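Endo alpha-1,4 polygalactosaminidase (Neosartorya fumigata, PDB 6OJ1) is a fungal endo-alpha-1,4-galactosaminidase of glycoside hydrolase family GH114 that cleaves alpha-1,4-linked galactosamine polymers and disrupts microbial biofilms. Local coordinates at residues D191-P194 with S195-N199; I129-D132 with R133-M136; L159-T162 with Q163-I167. All blocks are in the same frame, centred on the assembly; numbering follows the deposited sequence.

Contact 1. Residues D191-P194 with S195-N199; sequences DIIP and SVIKN. With NAG (2-acetamido-2-deoxy-beta-D-glucopyranose), chain E; NAG (2-acetamido-2-deoxy-beta-D-glucopyranose), chain B.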
# COMPACT_ATOMS: atom_id res chain seq x y z
N ASP A 191 12.59 -7.14 -3.30
CA ASP A 191 13.37 -7.95 -4.24
C ASP A 191 12.99 -7.69 -5.70
O ASP A 191 13.83 -7.91 -6.59
CB ASP A 191 13.21 -9.44 -3.93
CG ASP A 191 13.91 -9.84 -2.66
OD1 ASP A 191 15.13 -9.61 -2.56
OD2 ASP A 191 13.24 -10.37 -1.75
N ILE A 192 11.76 -7.26 -5.97
CA ILE A 192 11.30 -7.10 -7.36
C ILE A 192 11.33 -5.65 -7.83
O ILE A 192 10.90 -5.36 -8.95
CB ILE A 192 9.89 -7.68 -7.59
CG1 ILE A 192 8.78 -6.87 -6.89
CG2 ILE A 192 9.82 -9.16 -7.17
CD1 ILE A 192 7.36 -7.23 -7.36
N ILE A 193 11.85 -4.73 -7.00
CA ILE A 193 11.89 -3.31 -7.38
C ILE A 193 12.43 -3.09 -8.80
O ILE A 193 11.79 -2.36 -9.57
CB ILE A 193 12.66 -2.50 -6.33
CG1 ILE A 193 11.85 -2.37 -5.03
CG2 ILE A 193 13.03 -1.12 -6.90
CD1 ILE A 193 12.76 -1.86 -3.89
N PRO A 194 13.60 -3.63 -9.18
CA PRO A 194 14.14 -3.31 -10.52
C PRO A 194 13.19 -3.61 -11.65
O PRO A 194 13.23 -2.93 -12.68
CB PRO A 194 15.39 -4.20 -10.61
CG PRO A 194 15.79 -4.44 -9.22
CD PRO A 194 14.50 -4.52 -8.44
N SER A 195 12.32 -4.61 -11.48
CA SER A 195 11.49 -5.10 -12.56
C SER A 195 10.15 -4.38 -12.68
O SER A 195 9.44 -4.61 -13.67
CB SER A 195 11.23 -6.59 -12.39
OG SER A 195 12.44 -7.30 -12.54
N VAL A 196 9.79 -3.53 -11.71
CA VAL A 196 8.50 -2.85 -11.71
C VAL A 196 8.62 -1.34 -11.52
O VAL A 196 7.64 -0.61 -11.72
CB VAL A 196 7.54 -3.42 -10.64
CG1 VAL A 196 7.32 -4.93 -10.85
CG2 VAL A 196 8.04 -3.08 -9.19
N ILE A 197 9.80 -0.85 -11.12
CA ILE A 197 9.90 0.54 -10.66
C ILE A 197 9.49 1.54 -11.74
O ILE A 197 8.88 2.57 -11.43
CB ILE A 197 11.32 0.83 -10.12
CG1 ILE A 197 11.35 2.24 -9.50
CG2 ILE A 197 12.38 0.69 -11.20
CD1 ILE A 197 12.52 2.48 -8.58
N LYS A 198 9.78 1.26 -13.02
CA LYS A 198 9.42 2.21 -14.07
C LYS A 198 7.92 2.44 -14.14
O LYS A 198 7.48 3.49 -14.61
CB LYS A 198 9.94 1.73 -15.43
CG LYS A 198 11.44 1.75 -15.56
CD LYS A 198 11.87 1.23 -16.93
N ASN A 199 7.12 1.47 -13.69
CA ASN A 199 5.67 1.57 -13.69
C ASN A 199 5.13 2.13 -12.38
O ASN A 199 3.92 2.36 -12.27
CB ASN A 199 5.05 0.18 -13.95
CG ASN A 199 4.25 0.12 -15.24
OD1 ASN A 199 3.85 1.16 -15.79
ND2 ASN A 199 3.99 -1.10 -15.72
C1 NAG E . 13.69 -5.99 -15.96
C2 NAG E . 14.65 -6.77 -15.07
C3 NAG E . 15.42 -5.79 -14.17
C4 NAG E . 16.10 -4.69 -14.98
C5 NAG E . 15.12 -4.08 -15.99
C6 NAG E . 15.77 -3.13 -16.97
C7 NAG E . 13.86 -9.06 -14.65
C8 NAG E . 13.11 -9.97 -13.73
N2 NAG E . 13.95 -7.77 -14.28
O3 NAG E . 16.37 -6.53 -13.41
O4 NAG E . 16.41 -3.59 -14.13
O5 NAG E . 14.44 -5.08 -16.77
O6 NAG E . 15.85 -1.82 -16.42
O7 NAG E . 14.36 -9.46 -15.69
C1 NAG B . 10.33 -4.59 -19.05
C2 NAG B . 9.76 -5.19 -17.74
C3 NAG B . 10.88 -5.64 -16.80
C4 NAG B . 11.87 -6.54 -17.54
C5 NAG B . 12.39 -5.81 -18.77
C6 NAG B . 13.39 -6.61 -19.57
C7 NAG B . 9.21 -3.07 -16.55
C8 NAG B . 8.10 -2.27 -15.93
N2 NAG B . 8.85 -4.26 -17.08
O3 NAG B . 10.30 -6.33 -15.70
O4 NAG B . 12.96 -6.99 -16.73
O5 NAG B . 11.29 -5.51 -19.63
O6 NAG B . 12.77 -7.56 -20.42
O7 NAG B . 10.37 -2.67 -16.56
O HOH W 1 10.81 -1.31 -14.04
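Ile193 O takes two backbone N-H groups from the turn that follows it. Ile197 N lies nearly in line with the carbonyl at 2.9 Å (C=O...N 168°), although its N-H points off that line, whereas Val196 N sits well above the carbonyl plane at 3.2 Å. One residue earlier, Ile192 O accepts from Ser195 N at 3.0 Å, so i-to-i+3 and i-to-i+4 bonds are mixed within a single short coil. The side chains follow the same spacing. With CG1 of Ile197 trans to the backbone N (chi1 -174°) and the chain extended beyond it (chi2 162°), CD1 returns to Ile193 CG2, 4.0 Å away. More loosely, Ile192 CD1 approaches Val196 CG1.

The outer side of the turn carries sugar. O3 of the chain B NAG donates to Ser195 O at 2.8 Å, and Asn171 ND2 binds that same carbonyl. A water donates to Pro194 O and to O7 of this NAG while accepting from Lys198 N, tying the glycan to two backbone groups. The chain E NAG, joined through its C1 to O4 of the chain B NAG, lies close to the Ser195 hydroxyl. On the inner side, Leu186 of strand 183-187 supports Ile192, Ile193 and Val196, while Phe220 lies against Ile193 and Ile197. This is the short helical connection of a beta-alpha-beta unit, between strands 183-187 and 202-206 of the (beta/alpha)-barrel, with a glycan attached to the protein lying against its outer side at Pro194 and Ser195.

Contact 2. Residues I129-D132 with R133-M136; sequences IMLD and RLDM
Met130 and Arg133 extend alongside one another in the same direction within helix 124-140, one of the outer helices of the (beta/alpha)-barrel. The Arg133 chain is stretched out from CG to NE, and its CD lies 3.9 Å from Met130 SD. The thioether can follow it because the Met130 chain folds at its CB-CG bond (chi2 -47°), bringing CE to 3.9 Å from Arg133 NH1. Ile129 travels along Arg133 as well, with its CG2 branch 3.9 Å from NE. The guanidinium thus has methyl groups of both residues obliquely placed about it, while its charge is met by a salt bridge from NE to Asp97. Phe65, Phe86 and Phe101 also touch the arginine side chain, which is buried.

Around the helix, Leu131 CD2 and Leu134 CD1 make a looser apolar contact at 4.4 Å. Both leucines pack on Ala176 of helix 163-179, and Leu134 also reaches Phe86 of strand 81-87, placing this part of the helix against both a barrel strand and a neighbouring helix.

Beneath the side chains, regular i-to-i+4 bonds run from Arg133 N to Ile129 O through Met136 N to Asp132 O. Asp132 and Asp135, both partly exposed, each have a basic partner elsewhere, Lys100 for Asp132 and Arg180 for Asp135, which probably offsets the repulsion between carboxylates whose OD1 and OD2 atoms, respectively, are 4.6 Å apart. A single water bridges these two oxygens, donating to Asp135 OD2 at 2.7 Å and to Asp132 OD1 at 3.2 Å.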
# COMPACT_ATOMS: atom_id res chain seq x y z
N ILE A 129 -11.07 -9.82 -10.86
CA ILE A 129 -11.57 -9.19 -9.63
C ILE A 129 -10.78 -7.92 -9.34
O ILE A 129 -11.35 -6.89 -8.95
CB ILE A 129 -11.51 -10.18 -8.45
CG1 ILE A 129 -12.51 -11.33 -8.66
CG2 ILE A 129 -11.79 -9.45 -7.09
CD1 ILE A 129 -12.24 -12.51 -7.73
N MET A 130 -9.45 -7.96 -9.52
CA MET A 130 -8.66 -6.76 -9.27
C MET A 130 -8.98 -5.66 -10.27
O MET A 130 -8.94 -4.47 -9.91
CB MET A 130 -7.16 -7.07 -9.28
CG MET A 130 -6.78 -8.09 -8.19
SD MET A 130 -7.49 -7.70 -6.57
CE MET A 130 -7.52 -9.32 -5.79
N LEU A 131 -9.30 -6.02 -11.52
CA LEU A 131 -9.77 -5.00 -12.46
C LEU A 131 -11.09 -4.40 -12.00
O LEU A 131 -11.29 -3.19 -12.13
CB LEU A 131 -9.94 -5.59 -13.86
CG LEU A 131 -8.67 -6.03 -14.58
CD1 LEU A 131 -9.04 -6.61 -15.92
CD2 LEU A 131 -7.73 -4.83 -14.75
N ASP A 132 -12.00 -5.23 -11.48
CA ASP A 132 -13.25 -4.70 -10.92
C ASP A 132 -12.97 -3.74 -9.76
O ASP A 132 -13.65 -2.71 -9.62
CB ASP A 132 -14.15 -5.84 -10.43
CG ASP A 132 -14.67 -6.74 -11.54
OD1 ASP A 132 -14.49 -6.43 -12.74
OD2 ASP A 132 -15.26 -7.79 -11.20
N ARG A 133 -12.00 -4.08 -8.90
CA ARG A 133 -11.66 -3.20 -7.78
C ARG A 133 -11.03 -1.91 -8.27
O ARG A 133 -11.30 -0.84 -7.71
CB ARG A 133 -10.74 -3.93 -6.80
CG ARG A 133 -11.47 -5.01 -5.98
CD ARG A 133 -10.52 -5.83 -5.09
NE ARG A 133 -11.25 -6.80 -4.28
CZ ARG A 133 -10.71 -7.51 -3.29
NH1 ARG A 133 -9.41 -7.40 -3.00
NH2 ARG A 133 -11.47 -8.36 -2.60
N LEU A 134 -10.20 -1.98 -9.32
CA LEU A 134 -9.64 -0.75 -9.90
C LEU A 134 -10.73 0.11 -10.53
O LEU A 134 -10.66 1.35 -10.47
CB LEU A 134 -8.57 -1.09 -10.95
CG LEU A 134 -7.29 -1.71 -10.35
CD1 LEU A 134 -6.36 -2.17 -11.49
CD2 LEU A 134 -6.55 -0.76 -9.41
N ASP A 135 -11.73 -0.51 -11.17
CA ASP A 135 -12.90 0.23 -11.64
C ASP A 135 -13.54 0.99 -10.49
O ASP A 135 -13.87 2.17 -10.63
CB ASP A 135 -13.94 -0.72 -12.26
CG ASP A 135 -13.56 -1.23 -13.63
OD1 ASP A 135 -12.52 -0.82 -14.21
OD2 ASP A 135 -14.34 -2.07 -14.15
N MET A 136 -13.74 0.32 -9.36
CA MET A 136 -14.33 0.98 -8.20
C MET A 136 -13.48 2.16 -7.73
O MET A 136 -14.00 3.24 -7.45
CB MET A 136 -14.55 -0.00 -7.05
CG MET A 136 -14.97 0.75 -5.77
SD MET A 136 -15.17 -0.35 -4.35
CE MET A 136 -16.72 -1.09 -4.81
O HOH W 2 -13.23 -4.38 -14.84

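Contact 3. Residues L159-T162 with Q163-I167; sequences LDLT and QADSI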
# COMPACT_ATOMS: atom_id res chain seq x y z
N LEU A 159 0.99 -21.86 -2.92
CA LEU A 159 0.67 -21.83 -4.34
C LEU A 159 1.90 -21.77 -5.23
O LEU A 159 1.77 -21.48 -6.42
CB LEU A 159 -0.22 -20.63 -4.68
CG LEU A 159 -1.54 -20.55 -3.92
CD1 LEU A 159 -2.13 -19.15 -4.03
CD2 LEU A 159 -2.50 -21.60 -4.47
N ASP A 160 3.09 -22.01 -4.67
CA ASP A 160 4.36 -21.90 -5.39
C ASP A 160 4.48 -20.57 -6.13
O ASP A 160 4.98 -20.49 -7.26
CB ASP A 160 4.55 -23.09 -6.34
CG ASP A 160 4.85 -24.39 -5.61
OD1 ASP A 160 5.25 -24.34 -4.42
OD2 ASP A 160 4.71 -25.46 -6.23
N LEU A 161 4.03 -19.50 -5.48
CA LEU A 161 4.20 -18.16 -6.03
C LEU A 161 5.67 -17.77 -6.12
O LEU A 161 6.47 -18.08 -5.23
CB LEU A 161 3.45 -17.14 -5.17
CG LEU A 161 1.92 -17.21 -5.17
CD1 LEU A 161 1.38 -16.13 -4.24
CD2 LEU A 161 1.34 -17.06 -6.59
N THR A 162 6.03 -17.07 -7.19
CA THR A 162 7.40 -16.68 -7.46
C THR A 162 7.52 -15.17 -7.62
O THR A 162 6.54 -14.45 -7.80
CB THR A 162 7.92 -17.34 -8.75
OG1 THR A 162 7.17 -16.83 -9.85
CG2 THR A 162 7.81 -18.87 -8.68
N GLN A 163 8.77 -14.70 -7.62
CA GLN A 163 9.03 -13.29 -7.91
C GLN A 163 8.52 -12.91 -9.30
O GLN A 163 7.92 -11.84 -9.47
CB GLN A 163 10.52 -13.01 -7.77
CG GLN A 163 11.00 -13.09 -6.33
CD GLN A 163 12.42 -12.61 -6.16
OE1 GLN A 163 12.96 -11.91 -7.02
NE2 GLN A 163 13.05 -13.01 -5.07
N ALA A 164 8.73 -13.78 -10.30
CA ALA A 164 8.22 -13.48 -11.63
C ALA A 164 6.70 -13.36 -11.64
O ALA A 164 6.14 -12.55 -12.38
CB ALA A 164 8.69 -14.55 -12.63
N ASP A 165 6.01 -14.17 -10.83
CA ASP A 165 4.56 -14.04 -10.75
C ASP A 165 4.17 -12.66 -10.25
O ASP A 165 3.27 -12.02 -10.80
CB ASP A 165 3.96 -15.11 -9.81
CG ASP A 165 4.04 -16.51 -10.37
OD1 ASP A 165 4.05 -16.71 -11.61
OD2 ASP A 165 4.06 -17.44 -9.55
N SER A 166 4.87 -12.17 -9.22
CA SER A 166 4.54 -10.86 -8.67
C SER A 166 4.89 -9.74 -9.64
O SER A 166 4.16 -8.75 -9.73
CB SER A 166 5.29 -10.66 -7.35
OG SER A 166 4.65 -11.40 -6.33
N ILE A 167 6.00 -9.88 -10.36
CA ILE A 167 6.39 -8.87 -11.34
C ILE A 167 5.33 -8.76 -12.42
O ILE A 167 4.88 -7.65 -12.75
CB ILE A 167 7.77 -9.21 -11.93
CG1 ILE A 167 8.87 -9.03 -10.87
CG2 ILE A 167 8.08 -8.30 -13.11
CD1 ILE A 167 10.18 -9.78 -11.17
O HOH W 3 4.82 -20.15 -10.13
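Thr162 and Asp165 meet where an extended backbone at Leu161 and Thr162 turns into helix 163-179, whose first i-to-i+4 bond here, Ser166 N to Thr162 O, measures 3.2 Å. Two bonds between Thr162 and Asp165 close the turn reciprocally. Thr162 OG1 accepts from Asp165 N at 3.1 Å, with an N-H...O angle of 154°. In return, Thr162 N donates to Asp165 OD2 at 3.1 Å, reaching the oxygen from above the carboxylate plane, about 40° out of it.

The torsions set up this exchange. Thr162 holds OG1 between its own N and carbonyl carbon (chi1 65°), which turns the hydroxyl over the start of the helix. Asp165 carries its carboxylate beside its own backbone N, directing it back toward the residue before the helix. The two side chains approach at a slant, and the acid's negative charge lies by the helix N-terminus, where the helix dipole would probably stabilise it.

OD2 has more than one task. A water donates to it and to Asp160 O, both at 2.9 Å, linking the cap to the preceding loop. The Leu161 side chain crosses that of Asp165 at about a right angle, with CD2 4.0 Å from OD2. Asn157 OD1 accepts from Leu161 N, fixing the loop further back, while Ser166 OG bonds to Val150 O and ties the first helical turn to the segment after strand 144-148. The reciprocal pairing is a classic capping box, with Thr162 as N-cap, at the start of an outer helix of the (beta/alpha)-barrel.

Along the chain the order is contact 2, contact 3, contact 1, and each belongs to a helical element outside the parallel strands of the barrel. Contact 2 lies on helix 124-140, which leads into strand 144-148; contact 3 opens helix 163-179, and contact 1 follows strand 183-187. Contacts 1 and 3 have centres about 14 Å apart and touch directly, Ile167 CD1 packing 3.6 Å from Ser195 CB. Contact 2 stands about 22 and 21 Å from contacts 1 and 3, centre to centre, yet its helix packs on the later part of helix 163-179. That helix therefore connects all three regions, joining successive barrel units, with glycan lying against contacts 1 and 3 but not contact 2.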